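ATP-dependent DNA helicase PIF1 (Candida albicans, PDB 7OTJ) probably couples ATP hydrolysis to 5'-3' unwinding of DNA, including G-quadruplexes, to maintain the nuclear and mitochondrial genomes. Local coordinates at residues 202-205 against 210-213; 195-200 against 215-220. All coordinates share one frame; numbering follows the deposited sequence.

Interaction 1: residues 202-205 against 210-213; sequences LNNL and VPDD
The amide of Asn204 meets Pro211 while its ND2 donates a hydrogen bond to Thr214 OG1, in the first turn of the helix that Pro211 precedes. That bond ties the C-terminal part of helix 196-204 to the first turn of helix 212-219. Towards the proline the same side chain makes only van der Waals contact: Asn204 CB lies 3.9 Å from Pro211 CD, and Asn204 ND2 is 4.0 Å from Pro211 CG. The two side chains cross at about a right angle, with Asn204 CB, CG and ND2 all coming within about 4 Å of Pro211 CD. Pro211 occupies the N-cap position of helix 212-219.

The second contact is apolar. Leu205 starts away from the facing segment, but with CG beside the backbone N (chi1 -55°) its CD2 branch turns back to meet Val210 CG2 at 3.6 Å. No hydrogen bond joins the two segments directly, and the buried surface is a modest 157 Å². The CA atoms of Asn204 and Val210 are 5.9 Å apart, which marks a tight return of the chain.

Beyond the pair, Leu205 also packs on Tyr477 and Leu480 of helix 475-481, whereas Asp212 forms a salt bridge with Arg496. The junction between helices 196-204 and 212-219 thus sits against the helix that connects strands 463-466 and 489-492 of the four-stranded parallel sheet.

Interaction 2: residues 195-200 against 215-220; sequences DQRFID and ARDFCR. Unlike the reference sequence in segment 195-200: Asp200 (reference Asn).
The guanidinium of Arg197 receives Asp217 at its edge, in its own plane, and the carboxylate is turned across it with 85° between the two planes. Phe198 likewise offers the edge of its ring, its CE1 lying 4.1 Å from Phe218 CE1, and these two side chains also cross at about a right angle. On the far side of the carboxylate, one face of the Arg220 guanidinium carries Arg216 CD, 3.2 Å above the plane and displaced toward the rim.

Arg197 grips side-on, with both nitrogens converging on a single oxygen. Its NE reaches Asp217 OD2 at 2.8 Å with an N-H...O angle of 151°, nearly along the C-O axis, whereas Arg197 NH2 comes to the same OD2 at 3.0 Å from well above the carboxylate plane. A bend at chi2 (63°) takes the arginine chain from helix 196-204 across to the acid. The other oxygen, Asp217 OD1, is held within its own segment by salt bridges from Arg216 NH1 at 2.8 Å and Arg220 NH2 at 3.0 Å, the former weak as a hydrogen bond.

Met201 of helix 196-204 packs on both Asp217 and Phe218, and Phe218 meets the ring of Phe494. Asp195, the N-cap of helix 196-204, accepts a weak bond from Phe198 N and forms a salt bridge with Arg486.

With three arginines shared between its two oxygens, the buried Asp217 is probably kept ionised; the carboxylate is probably what lets Arg197 and Arg216 come so close, their NH2 and NH1 5.3 Å apart, and Arg216 has a second acidic partner in Asp213.

After edge strand 182-186 of the six-stranded parallel sheet, the chain runs through helix 196-204, then a short loop, into helix 212-219. Interaction 1 closes this loop, with four residues between its segments; interaction 2, joining 195-200 to 215-220, closes a wider loop of fourteen residues, and interaction 1 is nested inside it. Their centres lie 8 Å apart and they touch directly, Leu205 CD1 meeting Phe218 CZ at 3.9 Å, so apolar packing runs from one contact to the other. Together they hold the two consecutive helices against each other as a pair, which rests on helix 475-481 and the segment after strand 489-492, parts associated with the second parallel sheet.

Interaction 1: residues 202-205 against 210-213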
loop_
_atom_site.group_PDB
_atom_site.type_symbol
_atom_site.label_atom_id
_atom_site.label_comp_id
_atom_site.label_asym_id
_atom_site.label_seq_id
_atom_site.Cartn_x
_atom_site.Cartn_y
_atom_site.Cartn_z
ATOM N N LEU A 202 -21.033 -6.881 4.655
ATOM C CA LEU A 202 -19.677 -7.036 4.141
ATOM C C LEU A 202 -19.299 -8.500 3.947
ATOM O O LEU A 202 -18.659 -8.850 2.950
ATOM C CB LEU A 202 -18.691 -6.351 5.078
ATOM C CG LEU A 202 -18.740 -4.831 5.027
ATOM C CD1 LEU A 202 -17.852 -4.231 6.101
ATOM C CD2 LEU A 202 -18.324 -4.365 3.641
ATOM N N ASN A 203 -19.613 -9.361 4.917
ATOM C CA ASN A 203 -19.258 -10.772 4.767
ATOM C C ASN A 203 -19.947 -11.405 3.565
ATOM O O ASN A 203 -19.373 -12.281 2.905
ATOM C CB ASN A 203 -19.574 -11.548 6.042
ATOM C CG ASN A 203 -18.528 -11.339 7.107
ATOM O OD1 ASN A 203 -17.413 -10.884 6.820
ATOM N ND2 ASN A 203 -18.877 -11.662 8.342
ATOM N N ASN A 204 -21.181 -10.985 3.273
ATOM C CA ASN A 204 -21.922 -11.549 2.149
ATOM C C ASN A 204 -21.228 -11.269 0.822
ATOM O O ASN A 204 -21.413 -12.020 -0.144
ATOM C CB ASN A 204 -23.350 -10.986 2.121
ATOM C CG ASN A 204 -24.241 -11.558 3.219
ATOM O OD1 ASN A 204 -24.027 -12.671 3.694
ATOM N ND2 ASN A 204 -25.260 -10.795 3.612
ATOM N N LEU A 205 -20.455 -10.184 0.741
ATOM C CA LEU A 205 -19.782 -9.837 -0.506
ATOM C C LEU A 205 -18.632 -10.780 -0.845
ATOM O O LEU A 205 -18.213 -10.831 -2.007
ATOM C CB LEU A 205 -19.267 -8.399 -0.433
ATOM C CG LEU A 205 -20.297 -7.318 -0.092
ATOM C CD1 LEU A 205 -19.607 -5.967 0.009
ATOM C CD2 LEU A 205 -21.466 -7.267 -1.096
ATOM N N VAL A 210 -24.707 -11.993 -3.471
ATOM C CA VAL A 210 -25.190 -10.877 -2.659
ATOM C C VAL A 210 -26.707 -10.949 -2.532
ATOM O O VAL A 210 -27.419 -10.778 -3.533
ATOM C CB VAL A 210 -24.754 -9.533 -3.260
ATOM C CG1 VAL A 210 -25.307 -8.377 -2.438
ATOM C CG2 VAL A 210 -23.233 -9.464 -3.366
ATOM N N PRO A 211 -27.245 -11.196 -1.337
ATOM C CA PRO A 211 -28.703 -11.251 -1.177
ATOM C C PRO A 211 -29.341 -9.898 -1.453
ATOM O O PRO A 211 -28.683 -8.854 -1.422
ATOM C CB PRO A 211 -28.892 -11.663 0.290
ATOM C CG PRO A 211 -27.577 -12.210 0.721
ATOM C CD PRO A 211 -26.537 -11.494 -0.081
ATOM N N ASP A 212 -30.651 -9.930 -1.725
ATOM C CA ASP A 212 -31.386 -8.703 -2.030
ATOM C C ASP A 212 -31.264 -7.687 -0.899
ATOM O O ASP A 212 -31.005 -6.501 -1.141
ATOM C CB ASP A 212 -32.860 -9.019 -2.311
ATOM C CG ASP A 212 -33.042 -9.951 -3.491
ATOM O OD1 ASP A 212 -32.027 -10.300 -4.130
ATOM O OD2 ASP A 212 -34.191 -10.344 -3.774
ATOM N N ASP A 213 -31.458 -8.133 0.345
ATOM C CA ASP A 213 -31.445 -7.201 1.470
ATOM C C ASP A 213 -30.085 -6.529 1.624
ATOM O O ASP A 213 -30.012 -5.326 1.902
ATOM C CB ASP A 213 -31.843 -7.919 2.758
ATOM C CG ASP A 213 -33.338 -8.001 2.943
ATOM O OD1 ASP A 213 -34.083 -7.594 2.028
ATOM O OD2 ASP A 213 -33.771 -8.468 4.017
#

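Interaction 2: residues 195-200 against 215-220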
loop_
_atom_site.group_PDB
_atom_site.type_symbol
_atom_site.label_atom_id
_atom_site.label_comp_id
_atom_site.label_asym_id
_atom_site.label_seq_id
_atom_site.Cartn_x
_atom_site.Cartn_y
_atom_site.Cartn_z
ATOM N N ASP A 195 -21.424 -2.342 14.390
ATOM C CA ASP A 195 -22.617 -2.469 13.555
ATOM C C ASP A 195 -22.662 -3.882 12.988
ATOM O O ASP A 195 -22.068 -4.153 11.940
ATOM C CB ASP A 195 -22.603 -1.425 12.448
ATOM C CG ASP A 195 -23.862 -1.435 11.616
ATOM O OD1 ASP A 195 -24.769 -2.260 11.871
ATOM O OD2 ASP A 195 -23.939 -0.597 10.696
ATOM N N GLN A 196 -23.395 -4.768 13.662
ATOM C CA GLN A 196 -23.364 -6.174 13.277
ATOM C C GLN A 196 -23.979 -6.385 11.900
ATOM O O GLN A 196 -23.480 -7.201 11.115
ATOM C CB GLN A 196 -24.079 -7.028 14.321
ATOM C CG GLN A 196 -24.096 -8.510 13.974
ATOM C CD GLN A 196 -22.701 -9.094 13.776
ATOM O OE1 GLN A 196 -21.771 -8.777 14.515
ATOM N NE2 GLN A 196 -22.555 -9.952 12.771
ATOM N N ARG A 197 -25.040 -5.637 11.579
ATOM C CA ARG A 197 -25.647 -5.734 10.257
ATOM C C ARG A 197 -24.650 -5.356 9.174
ATOM O O ARG A 197 -24.562 -6.029 8.141
ATOM C CB ARG A 197 -26.883 -4.832 10.186
ATOM C CG ARG A 197 -27.484 -4.692 8.797
ATOM C CD ARG A 197 -27.984 -6.027 8.298
ATOM N NE ARG A 197 -28.434 -5.984 6.911
ATOM C CZ ARG A 197 -28.618 -7.061 6.157
ATOM N NH1 ARG A 197 -28.350 -8.276 6.609
ATOM N NH2 ARG A 197 -29.085 -6.915 4.919
ATOM N N PHE A 198 -23.887 -4.285 9.399
ATOM C CA PHE A 198 -22.843 -3.902 8.455
ATOM C C PHE A 198 -21.856 -5.044 8.243
ATOM O O PHE A 198 -21.462 -5.331 7.106
ATOM C CB PHE A 198 -22.126 -2.645 8.955
ATOM C CG PHE A 198 -21.257 -1.981 7.924
ATOM C CD1 PHE A 198 -21.446 -2.219 6.572
ATOM C CD2 PHE A 198 -20.240 -1.121 8.307
ATOM C CE1 PHE A 198 -20.645 -1.609 5.623
ATOM C CE2 PHE A 198 -19.431 -0.509 7.360
ATOM C CZ PHE A 198 -19.634 -0.754 6.019
ATOM N N ILE A 199 -21.461 -5.719 9.327
ATOM C CA ILE A 199 -20.542 -6.851 9.221
ATOM C C ILE A 199 -21.170 -7.976 8.404
ATOM O O ILE A 199 -20.509 -8.584 7.550
ATOM C CB ILE A 199 -20.111 -7.320 10.626
ATOM C CG1 ILE A 199 -19.319 -6.223 11.333
ATOM C CG2 ILE A 199 -19.272 -8.591 10.549
ATOM C CD1 ILE A 199 -18.937 -6.578 12.750
ATOM N N ASP A 200 -22.454 -8.263 8.640
ATOM C CA ASP A 200 -23.129 -9.288 7.846
ATOM C C ASP A 200 -23.139 -8.924 6.365
ATOM O O ASP A 200 -22.900 -9.781 5.506
ATOM C CB ASP A 200 -24.568 -9.488 8.331
ATOM C CG ASP A 200 -24.652 -9.934 9.783
ATOM O OD1 ASP A 200 -23.687 -10.556 10.283
ATOM O OD2 ASP A 200 -25.696 -9.676 10.425
ATOM N N ALA A 215 -27.911 -6.052 -0.859
ATOM C CA ALA A 215 -27.817 -5.139 -1.995
ATOM C C ALA A 215 -28.654 -3.888 -1.766
ATOM O O ALA A 215 -28.201 -2.770 -2.041
ATOM C CB ALA A 215 -28.252 -5.846 -3.279
ATOM N N ARG A 216 -29.883 -4.054 -1.280
ATOM C CA ARG A 216 -30.709 -2.890 -0.986
ATOM C C ARG A 216 -30.091 -2.029 0.113
ATOM O O ARG A 216 -30.058 -0.798 0.002
ATOM C CB ARG A 216 -32.112 -3.345 -0.595
ATOM C CG ARG A 216 -33.091 -2.210 -0.449
ATOM C CD ARG A 216 -33.517 -2.051 0.990
ATOM N NE ARG A 216 -34.520 -3.037 1.379
ATOM C CZ ARG A 216 -34.288 -4.072 2.174
ATOM N NH1 ARG A 216 -33.082 -4.306 2.671
ATOM N NH2 ARG A 216 -35.291 -4.889 2.485
ATOM N N ASP A 217 -29.553 -2.663 1.161
ATOM C CA ASP A 217 -28.974 -1.911 2.272
ATOM C C ASP A 217 -27.778 -1.076 1.830
ATOM O O ASP A 217 -27.484 -0.040 2.441
ATOM C CB ASP A 217 -28.585 -2.854 3.415
ATOM C CG ASP A 217 -29.786 -3.317 4.233
ATOM O OD1 ASP A 217 -30.933 -3.030 3.832
ATOM O OD2 ASP A 217 -29.581 -3.965 5.282
ATOM N N PHE A 218 -27.063 -1.510 0.790
ATOM C CA PHE A 218 -25.968 -0.692 0.287
ATOM C C PHE A 218 -26.480 0.454 -0.575
ATOM O O PHE A 218 -25.940 1.564 -0.514
ATOM C CB PHE A 218 -24.978 -1.548 -0.508
ATOM C CG PHE A 218 -23.973 -2.266 0.345
ATOM C CD1 PHE A 218 -23.042 -1.554 1.084
ATOM C CD2 PHE A 218 -23.942 -3.652 0.393
ATOM C CE1 PHE A 218 -22.103 -2.212 1.867
ATOM C CE2 PHE A 218 -23.009 -4.311 1.171
ATOM C CZ PHE A 218 -22.090 -3.591 1.909
ATOM N N CYS A 219 -27.529 0.217 -1.368
ATOM C CA CYS A 219 -28.083 1.298 -2.173
ATOM C C CYS A 219 -28.636 2.409 -1.294
ATOM O O CYS A 219 -28.569 3.586 -1.668
ATOM C CB CYS A 219 -29.159 0.755 -3.112
ATOM S SG CYS A 219 -28.506 -0.258 -4.465
ATOM N N ARG A 220 -29.102 2.071 -0.090
ATOM C CA ARG A 220 -29.607 3.089 0.819
ATOM C C ARG A 220 -28.503 4.027 1.287
ATOM O O ARG A 220 -28.801 5.138 1.739
ATOM C CB ARG A 220 -30.288 2.433 2.028
ATOM C CG ARG A 220 -31.523 1.605 1.679
ATOM C CD ARG A 220 -32.563 1.670 2.791
ATOM N NE ARG A 220 -32.392 0.621 3.783
ATOM C CZ ARG A 220 -33.304 -0.296 4.074
ATOM N NH1 ARG A 220 -34.500 -0.288 3.509
ATOM N NH2 ARG A 220 -33.013 -1.241 4.965
#